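Local coordinates for protein invasin ipaB (Shigella flexneri, PDB 3U0C) that inserts with its partner translocator into the host membrane, forming a pore through which type III secretion effectors pass into the cytosol of target cells, at residues A50-T55 with I77-K81; A122-I126 with A167-R171; L129-I133 with L160-K164; I136-L140 with L153-E157. All coordinates share one frame; numbering follows the deposited sequence.

From the N terminus the chain runs through helix 50-65, turns, and enters the very long helix 71-141, on which all four contacts draw. Interaction 1 closes that first turn, pairing the short helix with the start of the long one; it lies across the chain's centre from the others, its own centre about 66 Å from that of interaction 2. After the connection that follows residue 141 the chain returns as helix 150-197. Interactions 4, 3 and 2 close successively larger loops around this connection, a concentric series spaced about 10 Å between centres that zips the two helices together. Interactions 2 and 3 touch through Ala167 and Leu129. None crosses another.

Interaction 1: A50-T55 with I77-K81; sequences ASSQLT and ITAWK
Leu54 reaches over one face of the Trp80 indole, its CD2 methyl 4.3 Å from the centroid of the six-membered ring and 25° off the ring normal, a CH-pi contact displaced toward the rim. The same methyl also meets Ile77, with Leu54 CD2 3.7 Å from Ile77 CG2, and is thereby wedged between a branched aliphatic side chain and the ring. Leu54 gets there by swinging CG away from its backbone nitrogen (chi1 -179°). At the far end of the indole the approach is oblique: Trp80 CZ3 comes within 4.0 Å of Ser51 CA, and Ala50 CB lies farther out beside CH2.

A polar cluster adjoins this apolar patch. The ammonium of Lys81 is brought across by bends late in its chain, and Lys81 NZ donates to Thr55 OG1 at 3.2 Å, with a weak bond to Ser51 OG at 3.4 Å. Thr55 OG1 in turn donates a hydrogen bond to Ser51 O at 2.7 Å, one helical turn back, so the hydroxyl is held from two directions. Ser51 O also accepts the backbone N-H of Thr55, which arrives from the opposite face of the carbonyl plane. This internal bond fixes the rotation of the threonine and probably presents its oxygen to the lysine.

The contact is a surface one between two antiparallel helices, their local axes 11.4 Å apart at an angle of 167°. It joins the N-terminal turns of helix 50-65 to an early part of helix 71-141, which returns antiparallel alongside the short helix after the intervening turn.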
# COMPACT_ATOMS: atom_id res chain seq x y z
N ALA A 50 12.37 -11.09 36.48
CA ALA A 50 13.55 -10.34 36.92
C ALA A 50 13.21 -9.23 37.91
O ALA A 50 13.93 -9.00 38.91
CB ALA A 50 14.30 -9.76 35.74
N SER A 51 12.12 -8.52 37.61
CA SER A 51 11.69 -7.39 38.41
C SER A 51 11.33 -7.79 39.83
O SER A 51 11.71 -7.12 40.77
CB SER A 51 10.51 -6.68 37.74
OG SER A 51 10.06 -5.58 38.51
N SER A 52 10.58 -8.88 39.97
CA SER A 52 10.15 -9.31 41.29
C SER A 52 11.36 -9.83 42.06
O SER A 52 11.54 -9.49 43.23
CB SER A 52 9.04 -10.36 41.21
OG SER A 52 9.54 -11.62 40.81
N GLN A 53 12.20 -10.62 41.40
CA GLN A 53 13.42 -11.07 42.04
C GLN A 53 14.28 -9.90 42.52
O GLN A 53 14.78 -9.91 43.65
CB GLN A 53 14.23 -11.98 41.12
CG GLN A 53 13.53 -13.27 40.74
CD GLN A 53 13.28 -14.19 41.92
OE1 GLN A 53 14.06 -15.12 42.16
NE2 GLN A 53 12.19 -13.97 42.64
N LEU A 54 14.43 -8.89 41.67
CA LEU A 54 15.17 -7.69 42.02
C LEU A 54 14.58 -6.99 43.26
O LEU A 54 15.32 -6.53 44.13
CB LEU A 54 15.24 -6.72 40.83
CG LEU A 54 16.01 -5.43 41.06
CD1 LEU A 54 17.46 -5.75 41.42
CD2 LEU A 54 15.95 -4.51 39.84
N THR A 55 13.26 -6.93 43.33
CA THR A 55 12.59 -6.35 44.48
C THR A 55 12.96 -7.12 45.75
O THR A 55 13.20 -6.54 46.81
CB THR A 55 11.06 -6.32 44.32
OG1 THR A 55 10.71 -5.89 43.00
CG2 THR A 55 10.42 -5.36 45.32
N ILE A 77 17.39 1.31 40.90
CA ILE A 77 16.41 0.25 40.69
C ILE A 77 15.05 0.79 40.25
O ILE A 77 14.40 0.20 39.40
CB ILE A 77 16.25 -0.62 41.94
CG1 ILE A 77 17.52 -1.46 42.17
CG2 ILE A 77 15.02 -1.51 41.81
CD1 ILE A 77 17.58 -2.12 43.52
N THR A 78 14.62 1.90 40.84
CA THR A 78 13.38 2.54 40.43
C THR A 78 13.43 2.94 38.94
O THR A 78 12.49 2.69 38.19
CB THR A 78 13.08 3.78 41.29
OG1 THR A 78 13.06 3.42 42.68
CG2 THR A 78 11.73 4.36 40.91
N ALA A 79 14.55 3.53 38.52
CA ALA A 79 14.73 3.95 37.14
C ALA A 79 14.63 2.75 36.21
O ALA A 79 13.89 2.78 35.22
CB ALA A 79 16.08 4.64 36.96
N TRP A 80 15.37 1.70 36.55
CA TRP A 80 15.37 0.46 35.80
C TRP A 80 13.95 -0.07 35.60
O TRP A 80 13.58 -0.45 34.50
CB TRP A 80 16.22 -0.58 36.52
CG TRP A 80 16.30 -1.88 35.81
CD1 TRP A 80 17.27 -2.27 34.93
CD2 TRP A 80 15.39 -2.98 35.91
NE1 TRP A 80 17.01 -3.54 34.48
CE2 TRP A 80 15.86 -4.00 35.07
CE3 TRP A 80 14.21 -3.20 36.63
CZ2 TRP A 80 15.21 -5.22 34.93
CZ3 TRP A 80 13.56 -4.41 36.49
CH2 TRP A 80 14.06 -5.40 35.65
N LYS A 81 13.19 -0.11 36.69
CA LYS A 81 11.81 -0.59 36.67
C LYS A 81 11.01 0.23 35.69
O LYS A 81 10.28 -0.31 34.87
CB LYS A 81 11.18 -0.48 38.06
CG LYS A 81 11.54 -1.62 39.03
CD LYS A 81 11.10 -1.27 40.45
CE LYS A 81 10.67 -2.50 41.22
NZ LYS A 81 11.52 -3.66 40.87

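Interaction 2: A122-I126 with A167-R171; sequences ADSKI and AVKDR
An interhelical salt bridge marks this level of the antiparallel coiled coil, joining Asp123 of one long helix to Arg171 of the other. Arg171 NE donates to Asp123 OD1 at 2.6 Å, meeting the syn lone pair of that oxygen, while NH2 adds a weak bond to Asp123 OD2 at 3.3 Å. Carboxylate and guanidinium are nearly coplanar, 17° between planes, and Asp123 OD1 lies at the guanidinium edge, slightly out of its plane. A bend at chi2 (-110°) turns the arginine chain toward the carboxylate, and Glu175, one turn further along the same helix, takes its NH1, so the guanidinium is shared between two acids.

Helices 71-141 and 150-197 make up the hairpin of this N-terminal domain; here the alanines Ala122 and Ala167 face the partner helix, consistent with the close approach of the local axes, 9.4 Å. Next to the ion pair Ala122 CB packs on Arg171 CG at 4.0 Å. One turn on, Ile126 reaches across to the opposite backbone: its CD1 touches Ala167 O at 3.5 Å and meets Arg171 CB at 3.9 Å, while CG1 lies against Ala167 CB. A water donates to both Ala122 O and Ala167 O, bridging a backbone carbonyl from each helix.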
# COMPACT_ATOMS: atom_id res chain seq x y z
N ALA A 122 -6.99 -3.36 -20.52
CA ALA A 122 -7.45 -2.10 -21.05
C ALA A 122 -6.62 -1.67 -22.24
O ALA A 122 -7.17 -1.19 -23.24
CB ALA A 122 -7.44 -1.03 -19.98
N ASP A 123 -5.31 -1.84 -22.17
CA ASP A 123 -4.50 -1.54 -23.34
C ASP A 123 -4.85 -2.47 -24.50
O ASP A 123 -4.74 -2.09 -25.67
CB ASP A 123 -3.01 -1.64 -23.01
CG ASP A 123 -2.53 -0.52 -22.12
OD1 ASP A 123 -3.26 0.49 -21.99
OD2 ASP A 123 -1.44 -0.55 -21.50
N SER A 124 -5.28 -3.68 -24.17
CA SER A 124 -5.72 -4.64 -25.19
C SER A 124 -6.96 -4.15 -25.94
O SER A 124 -6.96 -3.99 -27.16
CB SER A 124 -6.05 -5.99 -24.56
OG SER A 124 -4.87 -6.71 -24.27
N LYS A 125 -8.04 -3.96 -25.19
CA LYS A 125 -9.28 -3.50 -25.74
C LYS A 125 -9.02 -2.35 -26.71
O LYS A 125 -9.70 -2.23 -27.73
CB LYS A 125 -10.19 -3.04 -24.62
CG LYS A 125 -11.56 -2.61 -25.06
CD LYS A 125 -12.43 -2.24 -23.85
CE LYS A 125 -13.83 -1.83 -24.31
NZ LYS A 125 -14.71 -1.47 -23.15
N ILE A 126 -8.05 -1.50 -26.38
CA ILE A 126 -7.75 -0.32 -27.19
C ILE A 126 -7.00 -0.70 -28.46
O ILE A 126 -7.30 -0.20 -29.54
CB ILE A 126 -6.94 0.73 -26.42
CG1 ILE A 126 -7.76 1.28 -25.24
CG2 ILE A 126 -6.49 1.87 -27.33
CD1 ILE A 126 -7.02 2.28 -24.40
N ALA A 167 -12.80 3.94 -24.01
CA ALA A 167 -11.81 2.99 -23.51
C ALA A 167 -10.47 3.65 -23.21
O ALA A 167 -9.70 3.13 -22.39
CB ALA A 167 -11.61 1.85 -24.48
N VAL A 168 -10.18 4.77 -23.85
CA VAL A 168 -8.97 5.51 -23.51
C VAL A 168 -9.19 6.15 -22.15
O VAL A 168 -8.33 6.09 -21.27
CB VAL A 168 -8.62 6.59 -24.53
CG1 VAL A 168 -7.65 7.60 -23.91
CG2 VAL A 168 -8.03 5.98 -25.79
N LYS A 169 -10.37 6.74 -21.98
CA LYS A 169 -10.77 7.33 -20.72
C LYS A 169 -10.61 6.30 -19.61
O LYS A 169 -9.92 6.53 -18.61
CB LYS A 169 -12.22 7.78 -20.78
CG LYS A 169 -12.68 8.57 -19.58
CD LYS A 169 -13.97 9.34 -19.89
CE LYS A 169 -15.15 8.84 -19.07
NZ LYS A 169 -16.45 9.40 -19.58
N ASP A 170 -11.26 5.16 -19.81
CA ASP A 170 -11.32 4.16 -18.76
C ASP A 170 -9.92 3.66 -18.43
O ASP A 170 -9.62 3.38 -17.26
CB ASP A 170 -12.25 3.01 -19.15
CG ASP A 170 -12.46 2.03 -18.01
OD1 ASP A 170 -13.11 2.39 -17.00
OD2 ASP A 170 -11.97 0.88 -18.12
N ARG A 171 -9.07 3.60 -19.45
CA ARG A 171 -7.68 3.21 -19.27
C ARG A 171 -6.94 4.17 -18.35
O ARG A 171 -6.25 3.74 -17.42
CB ARG A 171 -6.97 3.14 -20.63
CG ARG A 171 -5.61 2.46 -20.58
CD ARG A 171 -4.49 3.46 -20.79
NE ARG A 171 -3.18 2.82 -20.89
CZ ARG A 171 -2.12 3.16 -20.17
NH1 ARG A 171 -2.21 4.16 -19.29
NH2 ARG A 171 -0.97 2.52 -20.32
O HOH W 1 -9.53 0.40 -22.04

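Interaction 3: L129-I133 with L160-K164; sequences LENKI and LTIKK
Leu160 fits among Leu129, Lys132 and Ile133 of the facing helix, using both its methyls and its CB. This is the hydrophobic seam of the antiparallel coiled-coil hairpin formed by helices 71-141 and 150-197, whose local axes come to 9.6 Å at an angle of 160°. CD1 of Leu160 rests on Lys132 CB at 3.7 Å, and CD2 meets Leu129 CD2 at 3.9 Å. Its CB lies alongside the isoleucine, 3.6 Å from Ile133 CG1, the two side chains running past each other in opposite directions.

Thr161 contributes less; its hydroxyl, hydrogen-bonded to the carbonyl of Glu157 one turn earlier, borders Ile133 CD1 at the margin of the seam. Next to take part is Lys163, which covers the other flank: its CB backs onto Leu129 CD2 at 4.1 Å before the chain bends and carries the ammonium away from the contact.

Lys164 serves as an aliphatic member of the interface. It has CG beside its carbonyl carbon (chi1 168°), and its chain runs toward the facing helix. Lys164 CB packs against Leu129 CB at 4.1 Å, and further out the methylenes approach Glu130, although the charges stay apart, with Lys164 NZ 5.0 Å from Glu130 OE2. No hydrogen bond joins the two segments, so cohesion at this level comes from carbon contacts. Ile133, placed by a chi1 of -70° that sets CG1 opposite the carbonyl carbon, crosses the lysine at about a right angle, its CD1 methyl ending 3.7 Å from Lys164 CD.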
# COMPACT_ATOMS: atom_id res chain seq x y z
N LEU A 129 -9.61 -2.07 -30.72
CA LEU A 129 -10.51 -1.10 -31.32
C LEU A 129 -9.77 -0.24 -32.33
O LEU A 129 -10.37 0.32 -33.22
CB LEU A 129 -11.14 -0.23 -30.25
CG LEU A 129 -12.16 -0.99 -29.41
CD1 LEU A 129 -12.23 -0.41 -28.00
CD2 LEU A 129 -13.51 -0.96 -30.11
N GLU A 130 -8.45 -0.14 -32.19
CA GLU A 130 -7.66 0.63 -33.14
C GLU A 130 -7.56 -0.15 -34.44
O GLU A 130 -7.51 0.44 -35.51
CB GLU A 130 -6.27 0.94 -32.58
CG GLU A 130 -6.25 2.03 -31.52
CD GLU A 130 -4.84 2.36 -31.06
OE1 GLU A 130 -3.91 1.58 -31.37
OE2 GLU A 130 -4.67 3.42 -30.38
N ASN A 131 -7.50 -1.47 -34.32
CA ASN A 131 -7.48 -2.35 -35.47
C ASN A 131 -8.78 -2.28 -36.28
O ASN A 131 -8.75 -2.06 -37.50
CB ASN A 131 -7.21 -3.79 -35.04
CG ASN A 131 -5.80 -3.98 -34.58
OD1 ASN A 131 -4.94 -3.15 -34.89
ND2 ASN A 131 -5.54 -5.05 -33.82
N LYS A 132 -9.91 -2.47 -35.61
CA LYS A 132 -11.19 -2.44 -36.28
C LYS A 132 -11.38 -1.13 -37.06
O LYS A 132 -11.82 -1.15 -38.20
CB LYS A 132 -12.32 -2.67 -35.29
CG LYS A 132 -12.26 -4.06 -34.67
CD LYS A 132 -13.39 -4.28 -33.67
CE LYS A 132 -13.25 -5.62 -32.98
NZ LYS A 132 -14.49 -5.94 -32.22
N ILE A 133 -11.03 -0.02 -36.43
CA ILE A 133 -11.06 1.30 -37.06
C ILE A 133 -10.12 1.41 -38.26
O ILE A 133 -10.52 1.95 -39.29
CB ILE A 133 -10.71 2.42 -36.04
CG1 ILE A 133 -11.84 2.58 -35.02
CG2 ILE A 133 -10.43 3.73 -36.75
CD1 ILE A 133 -11.44 3.34 -33.79
N LEU A 160 -17.15 2.70 -33.45
CA LEU A 160 -15.89 2.19 -32.94
C LEU A 160 -15.07 3.31 -32.35
O LEU A 160 -14.27 3.12 -31.43
CB LEU A 160 -15.09 1.50 -34.04
CG LEU A 160 -15.64 0.15 -34.54
CD1 LEU A 160 -14.99 -0.24 -35.86
CD2 LEU A 160 -15.46 -0.93 -33.47
N THR A 161 -15.27 4.51 -32.89
CA THR A 161 -14.57 5.67 -32.40
C THR A 161 -15.10 6.07 -31.02
O THR A 161 -14.32 6.36 -30.12
CB THR A 161 -14.65 6.82 -33.39
OG1 THR A 161 -13.80 6.52 -34.52
CG2 THR A 161 -14.20 8.12 -32.75
N ILE A 162 -16.42 6.05 -30.86
CA ILE A 162 -17.04 6.37 -29.59
C ILE A 162 -16.62 5.37 -28.51
O ILE A 162 -16.51 5.72 -27.33
CB ILE A 162 -18.55 6.37 -29.69
CG1 ILE A 162 -19.00 7.54 -30.56
CG2 ILE A 162 -19.17 6.46 -28.30
CD1 ILE A 162 -20.47 7.76 -30.50
N LYS A 163 -16.40 4.12 -28.93
CA LYS A 163 -16.01 3.08 -27.99
C LYS A 163 -14.56 3.23 -27.59
O LYS A 163 -14.21 3.05 -26.43
CB LYS A 163 -16.26 1.69 -28.60
CG LYS A 163 -17.70 1.26 -28.54
CD LYS A 163 -17.83 -0.19 -28.97
CE LYS A 163 -18.75 -0.33 -30.18
NZ LYS A 163 -20.04 -0.95 -29.79
N LYS A 164 -13.72 3.57 -28.56
CA LYS A 164 -12.30 3.75 -28.33
C LYS A 164 -12.00 4.98 -27.47
O LYS A 164 -11.12 4.94 -26.62
CB LYS A 164 -11.56 3.84 -29.66
CG LYS A 164 -10.12 4.31 -29.56
CD LYS A 164 -9.66 4.90 -30.90
CE LYS A 164 -8.37 5.70 -30.70
NZ LYS A 164 -8.46 6.61 -29.50

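Interaction 4: I136-L140 with L153-E157; sequences IQTRL and LSREE
Glu157 OE2 accepts the amide N-H of Gln137 NE2 in a bond of 2.7 Å with an N-H...O angle of 159°. The oxygen lies in the amide plane and is met nearly end-on along its C-O bond, while the two flat groups are strongly turned against each other, 69° between planes. An extended Glu157 chain carries the carboxylate across the gap. This carboxylate also flanks Leu140 CD1.

Inside this polar edge lies Leu153. Leu140 CD2 presses on Leu153 CB at 3.5 Å, tighter than usual for two carbons, as the two leucines slide past each other in opposite directions. Nearby, Ile136 CG1 meets Leu153 CD2 at 3.9 Å, and Ile136 CD1 continues to the backbone around Leu153 O and Glu157. Leu153 CD2 also lies over one face of the Arg139 guanidinium, though that arginine is poorly ordered and its ion pair with Glu149 is long and weak.

An apolar centre flanked by polar and charged side chains is typical of coiled coils, here an antiparallel one, its local axes at 154°, next to the turn between helices 71-141 and 150-197.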
# COMPACT_ATOMS: atom_id res chain seq x y z
N ILE A 136 -11.51 -0.87 -41.01
CA ILE A 136 -12.67 -0.27 -41.63
C ILE A 136 -12.28 0.97 -42.43
O ILE A 136 -12.81 1.20 -43.53
CB ILE A 136 -13.74 0.08 -40.60
CG1 ILE A 136 -15.03 0.46 -41.30
CG2 ILE A 136 -13.29 1.25 -39.75
CD1 ILE A 136 -16.17 0.65 -40.36
N GLN A 137 -11.33 1.75 -41.92
CA GLN A 137 -10.91 2.96 -42.60
C GLN A 137 -10.29 2.63 -43.95
O GLN A 137 -10.61 3.25 -44.95
CB GLN A 137 -9.96 3.82 -41.73
CG GLN A 137 -10.72 4.72 -40.75
CD GLN A 137 -9.83 5.56 -39.83
OE1 GLN A 137 -8.60 5.41 -39.79
NE2 GLN A 137 -10.45 6.45 -39.06
N THR A 138 -9.41 1.62 -43.97
CA THR A 138 -8.86 1.12 -45.22
C THR A 138 -9.98 0.67 -46.16
O THR A 138 -10.00 1.01 -47.35
CB THR A 138 -7.95 -0.09 -45.01
OG1 THR A 138 -6.70 0.32 -44.42
CG2 THR A 138 -7.68 -0.75 -46.34
N ARG A 139 -10.92 -0.11 -45.62
CA ARG A 139 -12.05 -0.61 -46.41
C ARG A 139 -12.91 0.52 -46.98
O ARG A 139 -13.43 0.41 -48.09
CB ARG A 139 -12.91 -1.54 -45.56
CG ARG A 139 -14.10 -2.13 -46.30
CD ARG A 139 -14.92 -3.11 -45.48
NE ARG A 139 -16.04 -3.67 -46.24
CZ ARG A 139 -16.79 -4.68 -45.84
NH1 ARG A 139 -16.55 -5.25 -44.66
NH2 ARG A 139 -17.78 -5.12 -46.60
N LEU A 140 -13.04 1.61 -46.24
CA LEU A 140 -13.84 2.75 -46.67
C LEU A 140 -13.14 3.56 -47.75
O LEU A 140 -13.79 4.16 -48.59
CB LEU A 140 -14.17 3.68 -45.51
CG LEU A 140 -15.33 3.36 -44.56
CD1 LEU A 140 -15.12 4.12 -43.26
CD2 LEU A 140 -16.68 3.69 -45.17
N LEU A 153 -20.88 1.40 -43.12
CA LEU A 153 -19.52 1.39 -42.59
C LEU A 153 -19.17 2.70 -41.87
O LEU A 153 -18.52 2.71 -40.82
CB LEU A 153 -18.49 1.12 -43.69
CG LEU A 153 -18.47 -0.24 -44.39
CD1 LEU A 153 -17.84 -0.13 -45.77
CD2 LEU A 153 -17.73 -1.27 -43.56
N SER A 154 -19.61 3.82 -42.45
CA SER A 154 -19.34 5.12 -41.83
C SER A 154 -19.96 5.19 -40.44
O SER A 154 -19.37 5.75 -39.53
CB SER A 154 -19.88 6.25 -42.71
OG SER A 154 -19.13 6.35 -43.91
N ARG A 155 -21.15 4.61 -40.29
CA ARG A 155 -21.84 4.54 -39.02
C ARG A 155 -21.17 3.58 -38.04
O ARG A 155 -21.30 3.74 -36.83
CB ARG A 155 -23.31 4.13 -39.21
CG ARG A 155 -24.22 5.22 -39.74
CD ARG A 155 -25.67 4.74 -39.83
NE ARG A 155 -25.76 3.34 -40.26
CZ ARG A 155 -26.32 2.93 -41.40
NH1 ARG A 155 -26.85 3.82 -42.22
NH2 ARG A 155 -26.36 1.64 -41.72
N GLU A 156 -20.48 2.57 -38.56
CA GLU A 156 -19.78 1.62 -37.71
C GLU A 156 -18.48 2.24 -37.21
O GLU A 156 -17.98 1.91 -36.13
CB GLU A 156 -19.43 0.35 -38.47
CG GLU A 156 -20.59 -0.40 -39.08
CD GLU A 156 -20.10 -1.64 -39.81
OE1 GLU A 156 -18.88 -1.91 -39.76
OE2 GLU A 156 -20.94 -2.35 -40.42
N GLU A 157 -17.91 3.11 -38.04
CA GLU A 157 -16.67 3.76 -37.68
C GLU A 157 -16.91 4.84 -36.63
O GLU A 157 -16.05 5.10 -35.82
CB GLU A 157 -15.98 4.34 -38.90
CG GLU A 157 -14.87 5.32 -38.56
CD GLU A 157 -14.28 5.96 -39.79
OE1 GLU A 157 -14.99 6.08 -40.82
OE2 GLU A 157 -13.10 6.36 -39.74